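PDB 4WZZ: putative sugar ABC transporter, substrate-binding protein from Clostridium phytofermentans, which binds alpha-L-rhamnopyranose between its two lobes and probably delivers sugars of this kind to an ABC transporter. Local coordinates for residues A[58-63]-A[115-120]; A[62-67]-A[89-94]. All coordinates share one frame; numbering follows the deposited sequence. Where two conformers were deposited one is given.

From the N terminus, the chain enters through strand 56-60; contact 1 starts on that strand and contact 2 in the loop that follows it. Contact 2 (62-67 with 89-94) closes the shorter loop: the chain passes through helix 67-82 and strand 86-90 and comes back to the loop it had just left. Contact 1 (58-63 with 115-120) spans that whole excursion and helix 97-110 besides, so the shorter closure lies within the longer one, the two sharing Lys62 and Ser63. Strand 56-60 thus sits between 86-90 and 114-117 in the parallel part of a mixed sheet, and the loops following all three strands gather at the sheet's C-terminal edge, where Lys62 and Asn66 reach the rhamnose.

Contact 1 (A[58-63]-A[115-120]); sequences AIIVKS and IAIAAN. With RAM (alpha-L-rhamnopyranose), chain B.
Ile60 and Ile117 lie side by side on one face of a pair of parallel strands, pointing the same way, with CG2 of Ile60 4.1 Å from CD1 of Ile117. The other branch of Ile60, set beside the backbone N by a first torsion of -61°, runs back and meets Ile115 at an oblique angle, Ile60 CD1 4.0 Å from Ile115 CG2. Helix 97-110 covers this face through Ile104 and Ala107, while Ile59 and Ala116 turn to the other face, against Tyr76 of helix 67-82. A parallel sheet with helices packed on both faces is the Rossmann-like architecture of a periplasmic binding protein lobe, in which ligand-binding loops follow the C-terminal ends of the strands. The backbone ladder runs from Ala116 N to Ala58 O (2.8 Å) through to Ala118 N bonding Ile60 O. Beyond it the side chain of Asn120 takes over: ND2 donates to Lys62 O at 2.9 Å, on a lone pair and within the planes of both groups, and OD1 rests against CB and CG of Lys62. Past that carboxamide the extended Lys62 chain carries NZ to rhamnose O2, 2.9 Å away, and makes a weak bond to O3, while Asn192 OD1 accepts from the same ammonium.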
loop_
_atom_site.group_PDB
_atom_site.type_symbol
_atom_site.label_atom_id
_atom_site.label_comp_id
_atom_site.label_asym_id
_atom_site.label_seq_id
_atom_site.Cartn_x
_atom_site.Cartn_y
_atom_site.Cartn_z
ATOM N N ALA A 58 -16.758 -4.986 -7.864
ATOM C CA ALA A 58 -15.577 -5.867 -7.892
ATOM C C ALA A 58 -14.367 -5.172 -7.307
ATOM O O ALA A 58 -13.997 -4.077 -7.753
ATOM C CB ALA A 58 -15.251 -6.252 -9.315
ATOM N N ILE A 59 -13.715 -5.807 -6.331
ATOM C CA ILE A 59 -12.422 -5.313 -5.892
ATOM C C ILE A 59 -11.377 -6.305 -6.345
ATOM O O ILE A 59 -11.509 -7.507 -6.136
ATOM C CB ILE A 59 -12.333 -5.075 -4.362
ATOM C CG1 ILE A 59 -10.927 -4.543 -4.015
ATOM C CG2 ILE A 59 -12.731 -6.338 -3.593
ATOM C CD1 ILE A 59 -10.802 -3.976 -2.622
ATOM N N ILE A 60 -10.358 -5.775 -7.008
ATOM C CA ILE A 60 -9.262 -6.568 -7.521
ATOM C C ILE A 60 -8.019 -6.112 -6.797
ATOM O O ILE A 60 -7.536 -5.002 -7.020
ATOM C CB ILE A 60 -9.087 -6.370 -9.033
ATOM C CG1 ILE A 60 -10.362 -6.808 -9.754
ATOM C CG2 ILE A 60 -7.918 -7.200 -9.514
ATOM C CD1 ILE A 60 -10.396 -6.441 -11.248
ATOM N N VAL A 61 -7.550 -6.920 -5.859
ATOM C CA VAL A 61 -6.378 -6.532 -5.093
ATOM C C VAL A 61 -5.115 -6.847 -5.909
ATOM O O VAL A 61 -5.211 -7.346 -7.011
ATOM C CB VAL A 61 -6.346 -7.238 -3.718
ATOM C CG1 VAL A 61 -7.545 -6.844 -2.898
ATOM C CG2 VAL A 61 -6.305 -8.741 -3.876
ATOM N N LYS A 62 -3.933 -6.550 -5.379
ATOM C CA LYS A 62 -2.714 -6.807 -6.135
ATOM C C LYS A 62 -2.500 -8.304 -6.359
ATOM O O LYS A 62 -2.119 -8.738 -7.434
ATOM C CB LYS A 62 -1.492 -6.287 -5.383
ATOM C CG LYS A 62 -1.190 -4.820 -5.454
ATOM C CD LYS A 62 0.258 -4.605 -4.929
ATOM C CE LYS A 62 0.682 -3.181 -5.018
ATOM N NZ LYS A 62 2.039 -3.010 -4.434
ATOM N N SER A 63 -2.701 -9.104 -5.318
ATOM C CA SER A 63 -2.320 -10.505 -5.391
ATOM C C SER A 63 -2.837 -11.357 -4.248
ATOM O O SER A 63 -3.150 -10.859 -3.166
ATOM C CB SER A 63 -0.796 -10.642 -5.437
ATOM O OG SER A 63 -0.195 -10.117 -4.248
ATOM N N ILE A 115 -15.555 -1.280 -10.567
ATOM C CA ILE A 115 -14.302 -1.984 -10.298
ATOM C C ILE A 115 -13.405 -1.079 -9.462
ATOM O O ILE A 115 -13.195 0.085 -9.801
ATOM C CB ILE A 115 -13.586 -2.364 -11.618
ATOM C CG1 ILE A 115 -14.379 -3.446 -12.343
ATOM C CG2 ILE A 115 -12.137 -2.843 -11.366
ATOM C CD1 ILE A 115 -13.829 -3.781 -13.695
ATOM N N ALA A 116 -12.903 -1.618 -8.353
ATOM C CA ALA A 116 -11.920 -0.930 -7.531
ATOM C C ALA A 116 -10.652 -1.749 -7.643
ATOM O O ALA A 116 -10.666 -2.931 -7.336
ATOM C CB ALA A 116 -12.385 -0.866 -6.073
ATOM N N ILE A 117 -9.564 -1.131 -8.086
ATOM C CA ILE A 117 -8.360 -1.892 -8.366
ATOM C C ILE A 117 -7.084 -1.309 -7.751
ATOM O O ILE A 117 -6.860 -0.104 -7.768
ATOM C CB ILE A 117 -8.204 -2.100 -9.866
ATOM C CG1 ILE A 117 -6.999 -2.995 -10.157
ATOM C CG2 ILE A 117 -8.141 -0.761 -10.611
ATOM C CD1 ILE A 117 -7.102 -3.738 -11.482
ATOM N N ALA A 118 -6.274 -2.209 -7.195
ATOM C CA ALA A 118 -4.948 -1.895 -6.673
ATOM C C ALA A 118 -3.946 -2.364 -7.711
ATOM O O ALA A 118 -3.701 -3.569 -7.859
ATOM C CB ALA A 118 -4.712 -2.599 -5.356
ATOM N N ALA A 119 -3.400 -1.408 -8.459
ATOM C CA ALA A 119 -2.687 -1.708 -9.692
ATOM C C ALA A 119 -1.333 -2.340 -9.512
ATOM O O ALA A 119 -0.522 -1.879 -8.705
ATOM C CB ALA A 119 -2.525 -0.416 -10.529
ATOM N N ASN A 120 -1.076 -3.379 -10.297
ATOM C CA ASN A 120 0.248 -4.007 -10.339
ATOM C C ASN A 120 1.165 -3.352 -11.356
ATOM O O ASN A 120 2.363 -3.648 -11.417
ATOM C CB ASN A 120 0.123 -5.491 -10.647
ATOM C CG ASN A 120 -0.444 -6.275 -9.482
ATOM O OD1 ASN A 120 -0.273 -5.894 -8.326
ATOM N ND2 ASN A 120 -1.120 -7.370 -9.778
HETATM C C1 RAM B . 1.967 -4.831 0.396
HETATM C C2 RAM B . 1.341 -4.381 -0.918
HETATM C C3 RAM B . 0.502 -3.113 -0.760
HETATM C C4 RAM B . 1.258 -2.047 0.024
HETATM C C5 RAM B . 1.799 -2.627 1.329
HETATM C C6 RAM B . 2.648 -1.618 2.086
HETATM O O1 RAM B . 0.971 -5.331 1.218
HETATM O O2 RAM B . 2.405 -4.179 -1.797
HETATM O O3 RAM B . 0.146 -2.684 -2.072
HETATM O O4 RAM B . 0.400 -0.953 0.291
HETATM O O5 RAM B . 2.590 -3.760 1.083
#

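Contact 2 (A[62-67]-A[89-94]); sequences KSAGNP and IQEPKS. With RAM (alpha-L-rhamnopyranose), chain B.
Ala64 meets Pro92 where two loops of the periplasmic binding protein fold, following the neighbouring parallel strands 56-60 and 86-90, run across each other almost at right angles. The backbone N of Ala64 donates to Pro92 O at 2.8 Å, in the plane of that carbonyl, and the methyl of Ala64 sits beside the same oxygen. Pro92 O also receives a CA-H contact from Ser63, at 3.3 Å, so one carbonyl serves two successive residues. The pyrrolidine ring of Pro92 lies against the carbonyl oxygen of Lys62, CB and CG each 3.4 Å from it, and its remaining surroundings include Gln100 and Cys103 of helix 97-110. Glu91 packs alongside Ala64 at the partly exposed margin of the contact: its CB lies 3.8 Å from Ala64 CA, and chi1 of -68°, with the chain extended beyond CG, brings OE1 to the same distance. Its carboxylate then reaches the loop through two waters, one bridging OE2 and Ser63 O, the other donating to OE1 and accepting from Gly65 N. The loop so held leads to Asn66, the N-cap of helix 67-82, whose OD1 accepts from Tyr68 N while ND2 donates to rhamnose O1 at 3.0 Å, with an N-H...O angle of 167°.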
loop_
_atom_site.group_PDB
_atom_site.type_symbol
_atom_site.label_atom_id
_atom_site.label_comp_id
_atom_site.label_asym_id
_atom_site.label_seq_id
_atom_site.Cartn_x
_atom_site.Cartn_y
_atom_site.Cartn_z
ATOM N N LYS A 62 -3.933 -6.550 -5.379
ATOM C CA LYS A 62 -2.714 -6.807 -6.135
ATOM C C LYS A 62 -2.500 -8.304 -6.359
ATOM O O LYS A 62 -2.119 -8.738 -7.434
ATOM C CB LYS A 62 -1.492 -6.287 -5.383
ATOM C CG LYS A 62 -1.190 -4.820 -5.454
ATOM C CD LYS A 62 0.258 -4.605 -4.929
ATOM C CE LYS A 62 0.682 -3.181 -5.018
ATOM N NZ LYS A 62 2.039 -3.010 -4.434
ATOM N N SER A 63 -2.701 -9.104 -5.318
ATOM C CA SER A 63 -2.320 -10.505 -5.391
ATOM C C SER A 63 -2.837 -11.357 -4.248
ATOM O O SER A 63 -3.150 -10.859 -3.166
ATOM C CB SER A 63 -0.796 -10.642 -5.437
ATOM O OG SER A 63 -0.195 -10.117 -4.248
ATOM N N ALA A 64 -2.889 -12.656 -4.518
ATOM C CA ALA A 64 -3.156 -13.679 -3.502
ATOM C C ALA A 64 -1.980 -13.810 -2.540
ATOM O O ALA A 64 -0.869 -13.413 -2.856
ATOM C CB ALA A 64 -3.393 -15.013 -4.175
ATOM N N GLY A 65 -2.251 -14.396 -1.379
ATOM C CA GLY A 65 -1.196 -14.830 -0.491
ATOM C C GLY A 65 -0.627 -13.677 0.307
ATOM O O GLY A 65 0.495 -13.768 0.793
ATOM N N ASN A 66 -1.384 -12.595 0.431
ATOM C CA ASN A 66 -0.914 -11.395 1.145
ATOM C C ASN A 66 -1.977 -10.917 2.126
ATOM O O ASN A 66 -3.026 -10.413 1.733
ATOM C CB ASN A 66 -0.600 -10.274 0.141
ATOM C CG ASN A 66 -0.096 -9.022 0.815
ATOM O OD1 ASN A 66 -0.147 -8.906 2.038
ATOM N ND2 ASN A 66 0.383 -8.072 0.021
ATOM N N PRO A 67 -1.747 -11.097 3.423
ATOM C CA PRO A 67 -2.766 -10.737 4.408
ATOM C C PRO A 67 -3.202 -9.277 4.350
ATOM O O PRO A 67 -4.359 -8.986 4.675
ATOM C CB PRO A 67 -2.094 -11.074 5.758
ATOM C CG PRO A 67 -1.021 -12.015 5.430
ATOM C CD PRO A 67 -0.581 -11.765 4.032
ATOM N N ILE A 89 -14.715 -10.317 -4.756
ATOM C CA ILE A 89 -13.275 -10.107 -4.544
ATOM C C ILE A 89 -12.491 -11.008 -5.483
ATOM O O ILE A 89 -12.830 -12.187 -5.653
ATOM C CB ILE A 89 -12.875 -10.449 -3.090
ATOM C CG1 ILE A 89 -13.628 -9.562 -2.092
ATOM C CG2 ILE A 89 -11.373 -10.309 -2.902
ATOM C CD1 ILE A 89 -13.522 -10.029 -0.648
ATOM N N GLN A 90 -11.447 -10.464 -6.094
ATOM C CA GLN A 90 -10.515 -11.259 -6.863
ATOM C C GLN A 90 -9.088 -10.998 -6.415
ATOM O O GLN A 90 -8.683 -9.847 -6.171
ATOM C CB GLN A 90 -10.625 -10.966 -8.342
ATOM C CG GLN A 90 -11.778 -11.685 -9.004
ATOM C CD GLN A 90 -11.822 -11.410 -10.478
ATOM O OE1 GLN A 90 -11.360 -12.208 -11.283
ATOM N NE2 GLN A 90 -12.364 -10.256 -10.840
ATOM N N GLU A 91 -8.350 -12.101 -6.325
ATOM C CA GLU A 91 -6.955 -12.104 -5.931
ATOM C C GLU A 91 -6.140 -12.645 -7.107
ATOM O O GLU A 91 -6.179 -13.849 -7.389
ATOM C CB GLU A 91 -6.731 -13.015 -4.712
ATOM C CG GLU A 91 -7.368 -12.502 -3.391
ATOM C CD GLU A 91 -6.898 -13.289 -2.169
ATOM O OE1 GLU A 91 -6.663 -14.476 -2.328
ATOM O OE2 GLU A 91 -6.775 -12.721 -1.071
ATOM N N PRO A 92 -5.421 -11.759 -7.818
ATOM C CA PRO A 92 -4.545 -12.257 -8.893
ATOM C C PRO A 92 -3.540 -13.292 -8.377
ATOM O O PRO A 92 -3.032 -13.182 -7.262
ATOM C CB PRO A 92 -3.833 -10.988 -9.383
ATOM C CG PRO A 92 -4.832 -9.866 -9.073
ATOM C CD PRO A 92 -5.438 -10.291 -7.744
ATOM N N LYS A 93 -3.261 -14.302 -9.196
ATOM C CA LYS A 93 -2.346 -15.374 -8.807
ATOM C C LYS A 93 -0.983 -14.836 -8.387
ATOM O O LYS A 93 -0.382 -15.317 -7.421
ATOM C CB LYS A 93 -2.167 -16.378 -9.953
ATOM C CG LYS A 93 -1.341 -17.599 -9.542
ATOM C CD LYS A 93 -0.225 -17.888 -10.538
ATOM C CE LYS A 93 -0.759 -18.278 -11.902
ATOM N NZ LYS A 93 -1.257 -19.688 -11.949
ATOM N N SER A 94 -0.493 -13.851 -9.127
ATOM C CA SER A 94 0.746 -13.170 -8.783
ATOM C C SER A 94 0.567 -11.665 -8.969
ATOM O O SER A 94 -0.389 -11.218 -9.609
ATOM C CB SER A 94 1.917 -13.712 -9.606
ATOM O OG SER A 94 1.885 -13.222 -10.931
HETATM C C1 RAM B . 1.967 -4.831 0.396
HETATM C C2 RAM B . 1.341 -4.381 -0.918
HETATM C C3 RAM B . 0.502 -3.113 -0.760
HETATM C C4 RAM B . 1.258 -2.047 0.024
HETATM C C5 RAM B . 1.799 -2.627 1.329
HETATM C C6 RAM B . 2.648 -1.618 2.086
HETATM O O1 RAM B . 0.971 -5.331 1.218
HETATM O O2 RAM B . 2.405 -4.179 -1.797
HETATM O O3 RAM B . 0.146 -2.684 -2.072
HETATM O O4 RAM B . 0.400 -0.953 0.291
HETATM O O5 RAM B . 2.590 -3.760 1.083
HETATM O O HOH W 1 -4.398 -11.777 -0.801
HETATM O O HOH W 2 -4.769 -15.700 -0.750
#